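OBCA, Oxalate Biosynthetic Component A (Burkholderia glumae, PDB 4NNB) is a two-part protein that joins an N-terminal domain to a TIM-barrel region of the beta-keto acid cleavage enzyme family and binds a magnesium ion. Local coordinates at residues Q252-L255 against D256-D259; F335-F338 against E339-T343; E414-D417 against S418-A422; L501-E504 against E505-R509. All coordinates share one frame; numbering follows the deposited sequence.

Contact 1 of 4, residues Q252-L255 against D256-D259; sequences QIVL and DDYD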
ATOM      1  N   GLN A 252       1.359   8.406 -10.739  1.00 25.57           N
ATOM      2  CA  GLN A 252       1.971   9.102 -11.866  1.00 26.13           C
ATOM      3  C   GLN A 252       3.461   9.334 -11.624  1.00 25.07           C
ATOM      4  O   GLN A 252       3.869   9.817 -10.556  1.00 26.47           O
ATOM      5  CB  GLN A 252       1.266  10.446 -12.092  1.00 28.81           C
ATOM      6  CG  GLN A 252       1.835  11.239 -13.246  1.00 30.30           C
ATOM      7  CD  GLN A 252       1.658  10.503 -14.562  1.00 40.58           C
ATOM      8  OE1 GLN A 252       0.545  10.110 -14.924  1.00 41.50           O
ATOM      9  NE2 GLN A 252       2.762  10.290 -15.275  1.00 40.87           N
ATOM     10  N   ILE A 253       4.276   8.978 -12.612  1.00 22.94           N
ATOM     11  CA  ILE A 253       5.680   9.340 -12.603  1.00 23.88           C
ATOM     12  C   ILE A 253       5.778  10.861 -12.732  1.00 28.44           C
ATOM     13  O   ILE A 253       5.407  11.432 -13.758  1.00 25.90           O
ATOM     14  CB  ILE A 253       6.451   8.654 -13.759  1.00 26.22           C
ATOM     15  CG1 ILE A 253       6.486   7.129 -13.552  1.00 26.46           C
ATOM     16  CG2 ILE A 253       7.866   9.216 -13.865  1.00 24.15           C
ATOM     17  CD1 ILE A 253       6.655   6.308 -14.861  1.00 24.11           C
ATOM     18  N   VAL A 254       6.269  11.514 -11.684  1.00 25.35           N
ATOM     19  CA  VAL A 254       6.386  12.967 -11.680  1.00 27.34           C
ATOM     20  C   VAL A 254       7.860  13.309 -11.638  1.00 26.41           C
ATOM     21  O   VAL A 254       8.529  13.108 -10.615  1.00 24.15           O
ATOM     22  CB  VAL A 254       5.658  13.583 -10.470  1.00 26.00           C
ATOM     23  CG1 VAL A 254       5.801  15.113 -10.481  1.00 28.44           C
ATOM     24  CG2 VAL A 254       4.203  13.169 -10.465  1.00 25.14           C
ATOM     25  N   LEU A 255       8.380  13.802 -12.758  1.00 25.45           N
ATOM     26  CA  LEU A 255       9.815  14.020 -12.879  1.00 26.99           C
ATOM     27  C   LEU A 255      10.343  15.034 -11.874  1.00 28.38           C
ATOM     28  O   LEU A 255      11.416  14.836 -11.299  1.00 29.04           O
ATOM     29  CB  LEU A 255      10.189  14.443 -14.308  1.00 27.99           C
ATOM     30  CG  LEU A 255       9.807  13.445 -15.407  1.00 29.64           C
ATOM     31  CD1 LEU A 255      10.303  13.919 -16.783  1.00 30.23           C
ATOM     32  CD2 LEU A 255      10.352  12.054 -15.089  1.00 23.58           C
ATOM     33  N   ASP A 256       9.612  16.124 -11.665  1.00 29.07           N
ATOM     34  CA  ASP A 256      10.096  17.141 -10.735  1.00 30.87           C
ATOM     35  C   ASP A 256      10.169  16.573  -9.316  1.00 30.02           C
ATOM     36  O   ASP A 256      11.065  16.928  -8.554  1.00 30.40           O
ATOM     37  CB  ASP A 256       9.210  18.389 -10.757  1.00 34.49           C
ATOM     38  CG  ASP A 256       9.348  19.187 -12.040  1.00 37.58           C
ATOM     39  OD1 ASP A 256      10.369  19.046 -12.740  1.00 39.29           O
ATOM     40  OD2 ASP A 256       8.423  19.957 -12.345  1.00 40.33           O
ATOM     41  N   ASP A 257       9.240  15.686  -8.963  1.00 26.27           N
ATOM     42  CA  ASP A 257       9.287  15.051  -7.637  1.00 28.84           C
ATOM     43  C   ASP A 257      10.571  14.245  -7.453  1.00 28.12           C
ATOM     44  O   ASP A 257      11.270  14.385  -6.442  1.00 28.74           O
ATOM     45  CB  ASP A 257       8.049  14.178  -7.387  1.00 26.86           C
ATOM     46  CG  ASP A 257       6.805  14.998  -7.092  1.00 32.19           C
ATOM     47  OD1 ASP A 257       6.936  16.227  -7.037  1.00 33.59           O
ATOM     48  OD2 ASP A 257       5.703  14.423  -6.913  1.00 30.91           O
ATOM     49  N   TYR A 258      10.905  13.413  -8.436  1.00 25.36           N
ATOM     50  CA  TYR A 258      12.135  12.632  -8.345  1.00 25.80           C
ATOM     51  C   TYR A 258      13.394  13.499  -8.355  1.00 26.74           C
ATOM     52  O   TYR A 258      14.380  13.161  -7.721  1.00 23.98           O
ATOM     53  CB  TYR A 258      12.188  11.548  -9.436  1.00 24.90           C
ATOM     54  CG  TYR A 258      11.316  10.359  -9.095  1.00 23.10           C
ATOM     55  CD1 TYR A 258      11.564   9.612  -7.951  1.00 26.49           C
ATOM     56  CD2 TYR A 258      10.253   9.988  -9.901  1.00 22.13           C
ATOM     57  CE1 TYR A 258      10.783   8.525  -7.618  1.00 24.45           C
ATOM     58  CE2 TYR A 258       9.462   8.890  -9.582  1.00 23.50           C
ATOM     59  CZ  TYR A 258       9.734   8.166  -8.441  1.00 24.03           C
ATOM     60  OH  TYR A 258       8.954   7.083  -8.101  1.00 21.83           O
ATOM     61  N   ASP A 259      13.359  14.619  -9.069  1.00 29.11           N
ATOM     62  CA  ASP A 259      14.495  15.550  -9.071  1.00 30.91           C
ATOM     63  C   ASP A 259      14.776  16.057  -7.661  1.00 29.57           C
ATOM     64  O   ASP A 259      15.919  16.375  -7.313  1.00 32.30           O
ATOM     65  CB  ASP A 259      14.209  16.742  -9.986  1.00 30.29           C
ATOM     66  CG  ASP A 259      14.397  16.411 -11.455  1.00 31.84           C
ATOM     67  OD1 ASP A 259      14.900  15.304 -11.764  1.00 30.82           O
ATOM     68  OD2 ASP A 259      14.062  17.276 -12.289  1.00 30.88           O
TER

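Contact 2 of 4, residues F335-F338 against E339-T343; sequences FDHF and ERVGT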
ATOM      1  N   PHE A 335      14.906  -1.896 -21.834  1.00 22.35           N
ATOM      2  CA  PHE A 335      16.133  -2.650 -21.596  1.00 26.95           C
ATOM      3  C   PHE A 335      17.352  -1.907 -22.135  1.00 28.51           C
ATOM      4  O   PHE A 335      18.374  -1.834 -21.448  1.00 26.31           O
ATOM      5  CB  PHE A 335      16.063  -4.060 -22.197  1.00 26.51           C
ATOM      6  CG  PHE A 335      15.401  -5.084 -21.302  1.00 25.53           C
ATOM      7  CD1 PHE A 335      16.068  -5.595 -20.208  1.00 26.93           C
ATOM      8  CD2 PHE A 335      14.124  -5.561 -21.589  1.00 27.92           C
ATOM      9  CE1 PHE A 335      15.472  -6.548 -19.382  1.00 27.56           C
ATOM     10  CE2 PHE A 335      13.521  -6.519 -20.776  1.00 27.30           C
ATOM     11  CZ  PHE A 335      14.197  -7.009 -19.665  1.00 23.88           C
ATOM     12  N   ASP A 336      17.248  -1.366 -23.352  1.00 29.15           N
ATOM     13  CA  ASP A 336      18.339  -0.573 -23.942  1.00 24.61           C
ATOM     14  C   ASP A 336      18.729   0.550 -22.990  1.00 27.38           C
ATOM     15  O   ASP A 336      19.905   0.822 -22.765  1.00 26.61           O
ATOM     16  CB  ASP A 336      17.889   0.064 -25.260  1.00 31.83           C
ATOM     17  CG  ASP A 336      18.187  -0.805 -26.468  1.00 42.13           C
ATOM     18  OD1 ASP A 336      18.703  -1.925 -26.269  1.00 38.46           O
ATOM     19  OD2 ASP A 336      17.891  -0.366 -27.612  1.00 42.86           O
ATOM     20  N   HIS A 337      17.725   1.205 -22.429  1.00 26.20           N
ATOM     21  CA  HIS A 337      17.980   2.329 -21.541  1.00 27.54           C
ATOM     22  C   HIS A 337      18.590   1.923 -20.193  1.00 28.78           C
ATOM     23  O   HIS A 337      19.582   2.517 -19.757  1.00 29.87           O
ATOM     24  CB  HIS A 337      16.711   3.126 -21.328  1.00 27.83           C
ATOM     25  CG  HIS A 337      16.902   4.316 -20.455  1.00 34.19           C
ATOM     26  ND1 HIS A 337      17.144   5.576 -20.959  1.00 36.17           N
ATOM     27  CD2 HIS A 337      16.903   4.441 -19.107  1.00 29.28           C
ATOM     28  CE1 HIS A 337      17.272   6.428 -19.959  1.00 39.40           C
ATOM     29  NE2 HIS A 337      17.137   5.763 -18.823  1.00 37.15           N
ATOM     30  N   PHE A 338      18.001   0.926 -19.535  1.00 27.56           N
ATOM     31  CA  PHE A 338      18.526   0.447 -18.257  1.00 28.94           C
ATOM     32  C   PHE A 338      20.001   0.070 -18.447  1.00 34.17           C
ATOM     33  O   PHE A 338      20.868   0.459 -17.649  1.00 28.90           O
ATOM     34  CB  PHE A 338      17.761  -0.789 -17.761  1.00 25.03           C
ATOM     35  CG  PHE A 338      16.397  -0.499 -17.142  1.00 26.14           C
ATOM     36  CD1 PHE A 338      15.442   0.259 -17.810  1.00 24.13           C
ATOM     37  CD2 PHE A 338      16.051  -1.061 -15.915  1.00 26.78           C
ATOM     38  CE1 PHE A 338      14.181   0.474 -17.258  1.00 24.83           C
ATOM     39  CE2 PHE A 338      14.790  -0.849 -15.358  1.00 26.47           C
ATOM     40  CZ  PHE A 338      13.854  -0.077 -16.032  1.00 25.38           C
ATOM     41  N   GLU A 339      20.285  -0.673 -19.516  1.00 28.66           N
ATOM     42  CA  GLU A 339      21.651  -1.117 -19.778  1.00 31.03           C
ATOM     43  C   GLU A 339      22.584   0.085 -19.928  1.00 29.91           C
ATOM     44  O   GLU A 339      23.657   0.128 -19.326  1.00 36.06           O
ATOM     45  CB  GLU A 339      21.687  -2.029 -21.020  1.00 34.48           C
ATOM     46  CG  GLU A 339      23.005  -2.774 -21.227  1.00 38.70           C
ATOM     47  CD  GLU A 339      22.989  -3.678 -22.450  1.00 37.13           C
ATOM     48  OE1 GLU A 339      21.907  -4.161 -22.839  1.00 33.58           O
ATOM     49  OE2 GLU A 339      24.067  -3.916 -23.020  1.00 47.74           O
ATOM     50  N   ARG A 340      22.151   1.079 -20.699  1.00 34.42           N
ATOM     51  CA  ARG A 340      22.949   2.278 -20.937  1.00 36.04           C
ATOM     52  C   ARG A 340      23.265   3.098 -19.676  1.00 39.74           C
ATOM     53  O   ARG A 340      24.412   3.504 -19.475  1.00 37.10           O
ATOM     54  CB  ARG A 340      22.285   3.178 -21.987  1.00 36.08           C
ATOM     55  CG  ARG A 340      23.125   4.404 -22.331  1.00 41.34           C
ATOM     56  CD  ARG A 340      22.542   5.233 -23.470  1.00 41.51           C
ATOM     57  NE  ARG A 340      21.314   5.946 -23.109  1.00 51.42           N
ATOM     58  CZ  ARG A 340      21.261   7.033 -22.337  1.00 55.33           C
ATOM     59  NH1 ARG A 340      20.092   7.610 -22.082  1.00 51.38           N
ATOM     60  NH2 ARG A 340      22.370   7.541 -21.805  1.00 52.57           N
ATOM     61  N   VAL A 341      22.267   3.349 -18.829  1.00 34.29           N
ATOM     62  CA  VAL A 341      22.503   4.203 -17.660  1.00 33.01           C
ATOM     63  C   VAL A 341      22.983   3.439 -16.431  1.00 28.44           C
ATOM     64  O   VAL A 341      23.350   4.048 -15.430  1.00 37.65           O
ATOM     65  CB  VAL A 341      21.283   5.064 -17.307  1.00 33.67           C
ATOM     66  CG1 VAL A 341      20.837   5.855 -18.507  1.00 35.16           C
ATOM     67  CG2 VAL A 341      20.134   4.187 -16.772  1.00 31.04           C
ATOM     68  N   GLY A 342      22.990   2.113 -16.501  1.00 30.54           N
ATOM     69  CA  GLY A 342      23.443   1.304 -15.379  1.00 32.77           C
ATOM     70  C   GLY A 342      22.417   1.089 -14.265  1.00 37.45           C
ATOM     71  O   GLY A 342      22.782   0.945 -13.090  1.00 33.73           O
ATOM     72  N   THR A 343      21.133   1.065 -14.625  1.00 31.81           N
ATOM     73  CA  THR A 343      20.075   0.760 -13.659  1.00 26.94           C
ATOM     74  C   THR A 343      19.751  -0.727 -13.726  1.00 29.44           C
ATOM     75  O   THR A 343      19.586  -1.285 -14.814  1.00 28.56           O
ATOM     76  CB  THR A 343      18.824   1.603 -13.933  1.00 28.44           C
ATOM     77  OG1 THR A 343      19.144   2.983 -13.718  1.00 28.72           O
ATOM     78  CG2 THR A 343      17.648   1.204 -13.011  1.00 23.28           C
TER

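Contact 3 of 4, residues E414-D417 against S418-A422; sequences ESAD and SHRRA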
ATOM      1  N   GLU A 414      -8.116 -18.125  11.812  1.00 50.93           N
ATOM      2  CA  GLU A 414      -7.250 -17.697  12.909  1.00 52.35           C
ATOM      3  C   GLU A 414      -6.847 -18.842  13.837  1.00 57.21           C
ATOM      4  O   GLU A 414      -6.750 -18.664  15.053  1.00 57.70           O
ATOM      5  CB  GLU A 414      -7.890 -16.566  13.714  1.00 54.49           C
ATOM      6  CG  GLU A 414      -8.164 -15.315  12.911  1.00 59.54           C
ATOM      7  CD  GLU A 414      -8.336 -14.100  13.797  1.00 68.71           C
ATOM      8  OE1 GLU A 414      -9.460 -13.878  14.300  1.00 65.00           O
ATOM      9  OE2 GLU A 414      -7.341 -13.369  13.997  1.00 70.72           O
ATOM     10  N   SER A 415      -6.607 -20.015  13.258  1.00 56.62           N
ATOM     11  CA  SER A 415      -6.121 -21.156  14.027  1.00 53.32           C
ATOM     12  C   SER A 415      -4.744 -21.587  13.523  1.00 54.03           C
ATOM     13  O   SER A 415      -4.410 -21.383  12.354  1.00 52.65           O
ATOM     14  CB  SER A 415      -7.121 -22.315  13.974  1.00 52.20           C
ATOM     15  OG  SER A 415      -7.253 -22.840  12.666  1.00 51.22           O
ATOM     16  N   ALA A 416      -3.942 -22.167  14.412  1.00 53.47           N
ATOM     17  CA  ALA A 416      -2.574 -22.554  14.082  1.00 49.55           C
ATOM     18  C   ALA A 416      -2.516 -23.640  13.010  1.00 53.26           C
ATOM     19  O   ALA A 416      -1.562 -23.691  12.223  1.00 52.56           O
ATOM     20  CB  ALA A 416      -1.823 -22.994  15.331  1.00 56.45           C
ATOM     21  N   ASP A 417      -3.527 -24.505  12.982  1.00 51.25           N
ATOM     22  CA  ASP A 417      -3.613 -25.543  11.958  1.00 52.68           C
ATOM     23  C   ASP A 417      -3.919 -24.937  10.587  1.00 52.32           C
ATOM     24  O   ASP A 417      -3.285 -25.283   9.583  1.00 47.90           O
ATOM     25  CB  ASP A 417      -4.697 -26.569  12.303  1.00 49.51           C
ATOM     26  CG  ASP A 417      -4.204 -27.658  13.239  1.00 59.93           C
ATOM     27  OD1 ASP A 417      -2.978 -27.760  13.446  1.00 59.50           O
ATOM     28  OD2 ASP A 417      -5.052 -28.422  13.751  1.00 61.41           O
ATOM     29  N   SER A 418      -4.912 -24.051  10.552  1.00 48.12           N
ATOM     30  CA  SER A 418      -5.317 -23.401   9.312  1.00 44.98           C
ATOM     31  C   SER A 418      -4.187 -22.571   8.728  1.00 43.95           C
ATOM     32  O   SER A 418      -3.954 -22.603   7.519  1.00 46.80           O
ATOM     33  CB  SER A 418      -6.543 -22.522   9.536  1.00 46.05           C
ATOM     34  OG  SER A 418      -7.728 -23.295   9.519  1.00 47.66           O
ATOM     35  N   HIS A 419      -3.488 -21.829   9.582  1.00 42.61           N
ATOM     36  CA  HIS A 419      -2.337 -21.060   9.134  1.00 44.85           C
ATOM     37  C   HIS A 419      -1.349 -21.987   8.433  1.00 47.03           C
ATOM     38  O   HIS A 419      -0.837 -21.666   7.358  1.00 41.23           O
ATOM     39  CB  HIS A 419      -1.660 -20.338  10.301  1.00 40.93           C
ATOM     40  CG  HIS A 419      -0.420 -19.587   9.914  1.00 42.40           C
ATOM     41  ND1 HIS A 419      -0.436 -18.261   9.536  1.00 41.06           N
ATOM     42  CD2 HIS A 419       0.874 -19.982   9.853  1.00 41.41           C
ATOM     43  CE1 HIS A 419       0.798 -17.872   9.260  1.00 39.48           C
ATOM     44  NE2 HIS A 419       1.610 -18.895   9.446  1.00 40.08           N
ATOM     45  N   ARG A 420      -1.098 -23.149   9.029  1.00 45.32           N
ATOM     46  CA  ARG A 420      -0.129 -24.076   8.450  1.00 45.98           C
ATOM     47  C   ARG A 420      -0.589 -24.644   7.101  1.00 38.70           C
ATOM     48  O   ARG A 420       0.225 -24.797   6.188  1.00 45.98           O
ATOM     49  CB  ARG A 420       0.268 -25.176   9.444  1.00 48.81           C
ATOM     50  CG  ARG A 420       1.565 -24.858  10.183  1.00 52.30           C
ATOM     51  CD  ARG A 420       2.006 -25.984  11.112  1.00 65.03           C
ATOM     52  NE  ARG A 420       1.418 -25.865  12.445  1.00 62.73           N
ATOM     53  CZ  ARG A 420       0.371 -26.567  12.867  1.00 62.14           C
ATOM     54  NH1 ARG A 420      -0.203 -27.453  12.064  1.00 63.95           N
ATOM     55  NH2 ARG A 420      -0.102 -26.389  14.092  1.00 57.02           N
ATOM     56  N   ARG A 421      -1.882 -24.933   6.966  1.00 37.87           N
ATOM     57  CA  ARG A 421      -2.418 -25.358   5.676  1.00 42.52           C
ATOM     58  C   ARG A 421      -2.255 -24.232   4.648  1.00 47.95           C
ATOM     59  O   ARG A 421      -1.860 -24.480   3.508  1.00 43.25           O
ATOM     60  CB  ARG A 421      -3.890 -25.798   5.774  1.00 41.95           C
ATOM     61  CG  ARG A 421      -4.124 -27.069   6.618  1.00 51.24           C
ATOM     62  CD  ARG A 421      -5.345 -27.899   6.156  1.00 54.14           C
ATOM     63  NE  ARG A 421      -6.640 -27.239   6.362  1.00 53.20           N
ATOM     64  CZ  ARG A 421      -7.273 -27.171   7.533  1.00 54.59           C
ATOM     65  NH1 ARG A 421      -6.728 -27.708   8.620  1.00 53.50           N
ATOM     66  NH2 ARG A 421      -8.448 -26.557   7.624  1.00 48.05           N
ATOM     67  N   ALA A 422      -2.534 -22.997   5.067  1.00 41.56           N
ATOM     68  CA  ALA A 422      -2.424 -21.839   4.177  1.00 41.81           C
ATOM     69  C   ALA A 422      -0.999 -21.669   3.640  1.00 41.03           C
ATOM     70  O   ALA A 422      -0.811 -21.478   2.441  1.00 41.22           O
ATOM     71  CB  ALA A 422      -2.892 -20.573   4.882  1.00 38.13           C
TER

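Contact 4 of 4, residues L501-E504 against E505-R509; sequences LVRE and ELLGR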
ATOM      1  N   LEU A 501       8.813  -4.455  12.294  1.00 27.61           N
ATOM      2  CA  LEU A 501       8.114  -5.665  12.693  1.00 29.20           C
ATOM      3  C   LEU A 501       8.518  -6.889  11.883  1.00 32.47           C
ATOM      4  O   LEU A 501       8.704  -7.967  12.444  1.00 30.58           O
ATOM      5  CB  LEU A 501       6.601  -5.457  12.629  1.00 28.98           C
ATOM      6  CG  LEU A 501       6.035  -4.574  13.740  1.00 31.37           C
ATOM      7  CD1 LEU A 501       4.606  -4.158  13.420  1.00 28.20           C
ATOM      8  CD2 LEU A 501       6.093  -5.312  15.080  1.00 34.51           C
ATOM      9  N   VAL A 502       8.659  -6.748  10.571  1.00 29.19           N
ATOM     10  CA  VAL A 502       9.106  -7.898   9.797  1.00 25.24           C
ATOM     11  C   VAL A 502      10.564  -8.248  10.124  1.00 29.96           C
ATOM     12  O   VAL A 502      10.920  -9.421  10.183  1.00 32.09           O
ATOM     13  CB  VAL A 502       8.897  -7.726   8.274  1.00 29.63           C
ATOM     14  CG1 VAL A 502       9.955  -6.816   7.690  1.00 27.71           C
ATOM     15  CG2 VAL A 502       8.962  -9.091   7.598  1.00 30.73           C
ATOM     16  N   ARG A 503      11.394  -7.230  10.346  1.00 30.38           N
ATOM     17  CA  ARG A 503      12.781  -7.429  10.756  1.00 29.99           C
ATOM     18  C   ARG A 503      12.821  -8.226  12.053  1.00 34.57           C
ATOM     19  O   ARG A 503      13.597  -9.174  12.198  1.00 32.62           O
ATOM     20  CB  ARG A 503      13.452  -6.078  10.965  1.00 30.68           C
ATOM     21  CG  ARG A 503      14.913  -6.145  11.423  1.00 40.31           C
ATOM     22  CD  ARG A 503      15.445  -4.737  11.639  1.00 37.51           C
ATOM     23  NE  ARG A 503      16.807  -4.695  12.162  1.00 46.24           N
ATOM     24  CZ  ARG A 503      17.105  -4.697  13.458  1.00 47.93           C
ATOM     25  NH1 ARG A 503      16.135  -4.759  14.365  1.00 44.03           N
ATOM     26  NH2 ARG A 503      18.371  -4.641  13.849  1.00 47.73           N
ATOM     27  N   GLU A 504      11.958  -7.840  12.983  1.00 32.89           N
ATOM     28  CA  GLU A 504      11.849  -8.500  14.278  1.00 35.63           C
ATOM     29  C   GLU A 504      11.485  -9.979  14.124  1.00 37.19           C
ATOM     30  O   GLU A 504      12.155 -10.853  14.682  1.00 34.21           O
ATOM     31  CB  GLU A 504      10.815  -7.750  15.128  1.00 35.49           C
ATOM     32  CG  GLU A 504      10.515  -8.333  16.498  1.00 45.20           C
ATOM     33  CD  GLU A 504       9.522  -7.467  17.262  1.00 51.40           C
ATOM     34  OE1 GLU A 504       9.959  -6.745  18.185  1.00 59.49           O
ATOM     35  OE2 GLU A 504       8.312  -7.500  16.933  1.00 48.93           O
ATOM     36  N   GLU A 505      10.434 -10.259  13.359  1.00 34.08           N
ATOM     37  CA  GLU A 505      10.011 -11.636  13.118  1.00 36.06           C
ATOM     38  C   GLU A 505      11.104 -12.468  12.430  1.00 41.86           C
ATOM     39  O   GLU A 505      11.283 -13.652  12.745  1.00 39.56           O
ATOM     40  CB  GLU A 505       8.702 -11.671  12.315  1.00 37.59           C
ATOM     41  CG  GLU A 505       8.208 -13.082  12.020  1.00 45.42           C
ATOM     42  CD  GLU A 505       6.783 -13.130  11.493  1.00 50.65           C
ATOM     43  OE1 GLU A 505       6.255 -12.084  11.053  1.00 52.92           O
ATOM     44  OE2 GLU A 505       6.185 -14.229  11.528  1.00 58.99           O
ATOM     45  N   LEU A 506      11.845 -11.850  11.511  1.00 35.27           N
ATOM     46  CA  LEU A 506      12.926 -12.554  10.815  1.00 37.17           C
ATOM     47  C   LEU A 506      14.050 -12.945  11.782  1.00 41.61           C
ATOM     48  O   LEU A 506      14.483 -14.100  11.814  1.00 41.68           O
ATOM     49  CB  LEU A 506      13.475 -11.714   9.655  1.00 33.70           C
ATOM     50  CG  LEU A 506      12.622 -11.743   8.377  1.00 38.26           C
ATOM     51  CD1 LEU A 506      13.059 -10.661   7.394  1.00 31.95           C
ATOM     52  CD2 LEU A 506      12.675 -13.126   7.711  1.00 34.77           C
ATOM     53  N   LEU A 507      14.508 -11.978  12.571  1.00 37.95           N
ATOM     54  CA  LEU A 507      15.553 -12.205  13.565  1.00 44.56           C
ATOM     55  C   LEU A 507      15.169 -13.299  14.572  1.00 43.97           C
ATOM     56  O   LEU A 507      16.011 -14.081  15.002  1.00 47.97           O
ATOM     57  CB  LEU A 507      15.883 -10.900  14.283  1.00 40.23           C
ATOM     58  CG  LEU A 507      16.679  -9.904  13.448  1.00 43.34           C
ATOM     59  CD1 LEU A 507      16.873  -8.593  14.207  1.00 39.94           C
ATOM     60  CD2 LEU A 507      18.015 -10.508  13.054  1.00 41.92           C
ATOM     61  N   GLY A 508      13.890 -13.366  14.913  1.00 41.85           N
ATOM     62  CA  GLY A 508      13.391 -14.399  15.806  1.00 48.57           C
ATOM     63  C   GLY A 508      13.412 -15.812  15.246  1.00 51.41           C
ATOM     64  O   GLY A 508      13.140 -16.772  15.976  1.00 48.01           O
ATOM     65  N   ARG A 509      13.717 -15.956  13.958  1.00 47.18           N
ATOM     66  CA  ARG A 509      13.816 -17.283  13.351  1.00 46.37           C
ATOM     67  C   ARG A 509      15.230 -17.552  12.873  1.00 44.42           C
ATOM     68  O   ARG A 509      15.453 -18.419  12.030  1.00 52.40           O
ATOM     69  CB  ARG A 509      12.850 -17.427  12.177  1.00 49.06           C
ATOM     70  CG  ARG A 509      11.482 -16.850  12.431  1.00 44.16           C
ATOM     71  CD  ARG A 509      10.405 -17.906  12.541  1.00 52.35           C
ATOM     72  NE  ARG A 509       9.096 -17.291  12.358  1.00 56.90           N
ATOM     73  CZ  ARG A 509       8.279 -17.558  11.345  1.00 52.52           C
ATOM     74  NH1 ARG A 509       7.113 -16.933  11.259  1.00 50.05           N
ATOM     75  NH2 ARG A 509       8.626 -18.462  10.432  1.00 49.20           N
TER

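Contact 1 of 4, residues Q252-L255 against D256-D259
V254 and D257 meet at the start of helix 255-268, where V254 occupies the N-cap position and the chain passes from a loop after strand 250-251 into the first helical turn. The two side chains lie at a slant to each other. The valine turns its CG1 branch to the carboxylate, with CG1 of V254 3.5 Å from CG of D257; this branch lies opposite the backbone N (chi1 180°), which places it beside the carbonyl carbon, on the side where D257 returns. CB of V254 also sits 3.7 Å from OD2 of D257, and CB of D257 rests 3.4 Å from O of V254. That carbonyl opens the helix by accepting from N of Y258 at 3.2 Å; CD2 of Y258 stays 3.6 Å from O of V254 while the ring meets that of H295 and touches strand 222-229, the side chain about 8 Å from the bound oxaloacetate and magnesium ions. O of L255 receives N of D259, whose carboxylate bends back over the same carbonyl before its OD1 pairs with K297. L255 itself leans on L291 and A294 of helix 291-294. In the preceding loop, NE2 of Q252 donates to O of I253 at 3.3 Å.

Contact 2 of 4, residues F335-F338 against E339-T343
H337 and V341 stand one turn apart at the C-terminal end of helix 328-341, a barrel-region helix that G342 ends with positive phi before strand 344-349 begins. From CB, the histidine runs opposite its backbone N (chi1 -179°); although the bond from CA to CB points away from the following turn, this torsion returns the ring to V341. CD2 comes within 4.0 Å of CG2 of V341. CE1 lies 3.7 Å from NH1 of R340, whose guanidinium plane is perpendicular to the ring, and ND1 is almost as near the same nitrogen. At the tip, NE2 of H337 is 3.7 Å from CG1 of V341 and makes its hydrogen bond outside the helix, to O of L296. The methyl CG1 covers one face of the imidazole in a CH-pi contact, 4.0 Å from the ring centroid and displaced toward the rim. The F338 side chain touches A309 of strand 308-311 and L296, and its CD2 meets CG2 of T343 at 4.0 Å. At the helix terminus, O of F338 accepts a weak bond from N of G342 and a second from N of T343, the latter 3.1 Å long.

Contact 3 of 4, residues E414-D417 against S418-A422
S415 and S418 meet across the first turn of helix 416-440. Polar capping comes first: S415 is the N-cap, and its OG accepts a weak bond from N of S418 at 3.4 Å. With chi1 at 65° the hydroxyl sits between the backbone N and the carbonyl carbon, directed to N of S418. It also lies 3.2 Å from CB of S418, whose own OG is hydrogen-bonded to D413 just before the cap.

Backbone bonds carry the helix onward. O of S415 accepts from N of H419 at 3.0 Å, and the carbonyls of A416 and D417 serve N of R420 and N of R421 in the same i to i+4 pattern.

The charged group is the salt bridge of D417 with R420. Both terminal nitrogens of the guanidinium grip one oxygen: NH1 of R420 is 3.1 Å from OD1 of D417, and NH2 of R420 is 3.3 Å from it. They approach from opposite faces of the carboxylate, whose plane is turned 77° from that of the guanidinium. A bend at chi3 (-88°) folds the arginine back over the turn, setting O of A416 3.5 Å above the centre of the guanidinium. This carbonyl probably adds to the favourable electrostatics around the cation.

The start of the helix packs on the one before it: S418, R421 and A422 touch L410 of helix 401-413, and H419 meets L411. H419 also bonds to D460 of helix 458-465, and from the loop before the helix E414 forms a salt bridge with R129 of helix 125-137.

Contact 4 of 4, residues L501-E504 against E505-R509
E505 shares the last turns of helix 495-507 with L501, its N bonding to O of L501 at 3.0 Å, and it is among the residues most covered here, along with E504 and R503. The chain of E505 is extended from CB outward, with CG opposite the backbone N (chi1 180°), and its CB lies 3.7 Å from O of L501. The carboxylate reaches along the helix to R509, where OE2 of E505 and NH1 of R509 form a salt bridge of 2.9 Å whose hydrogen bond is weak. R509 has a second carboxylate partner, D460 of helix 458-465.

E504 contributes mostly through its backbone: its O takes N of G508 at 3.1 Å in the final i to i+4 bond of the segment. Its bond from CA to CB points away, though CB stays close to N of E505, and the chain beyond CG is extended.

R503 runs straight from CG to NE, passing obliquely across L507. The methyl CD1 of L507 lies over one face of the guanidinium, offset toward its rim, 3.9 Å from NH1 of R503. V502 and L506 make a looser apolar contact, CG2 of V502 to CD1 of L506 being 4.4 Å.

V502 and L506 pack on V459 and I470, and E505 and R509 share V459. R503 reaches I8 and I513 while its flat cation takes the L507 methyl as cover; R509, set between two carboxylates, is probably stabilised as a cation.

In the fold
The four contacts follow one another along the chain, contacts 1 and 3 at the starts of helices and contacts 2 and 4 near the ends, all outside the mixed, curled sheet of the barrel. Contacts 1 and 2 fall in the beta-keto acid cleavage enzyme region, on the same side of the chain's centre, their centres about 19 Å apart. Contact 3 lies across the centre from contact 1, about 43 Å away between centres. Contacts 3 and 4 are about 20 Å apart by centres and about 6 Å by nearest atoms; D460 of helix 458-465 links them by bonding to both H419 and R509. The side chains of Y258 and F338 come within about 8 and 9 Å of the bound oxaloacetate.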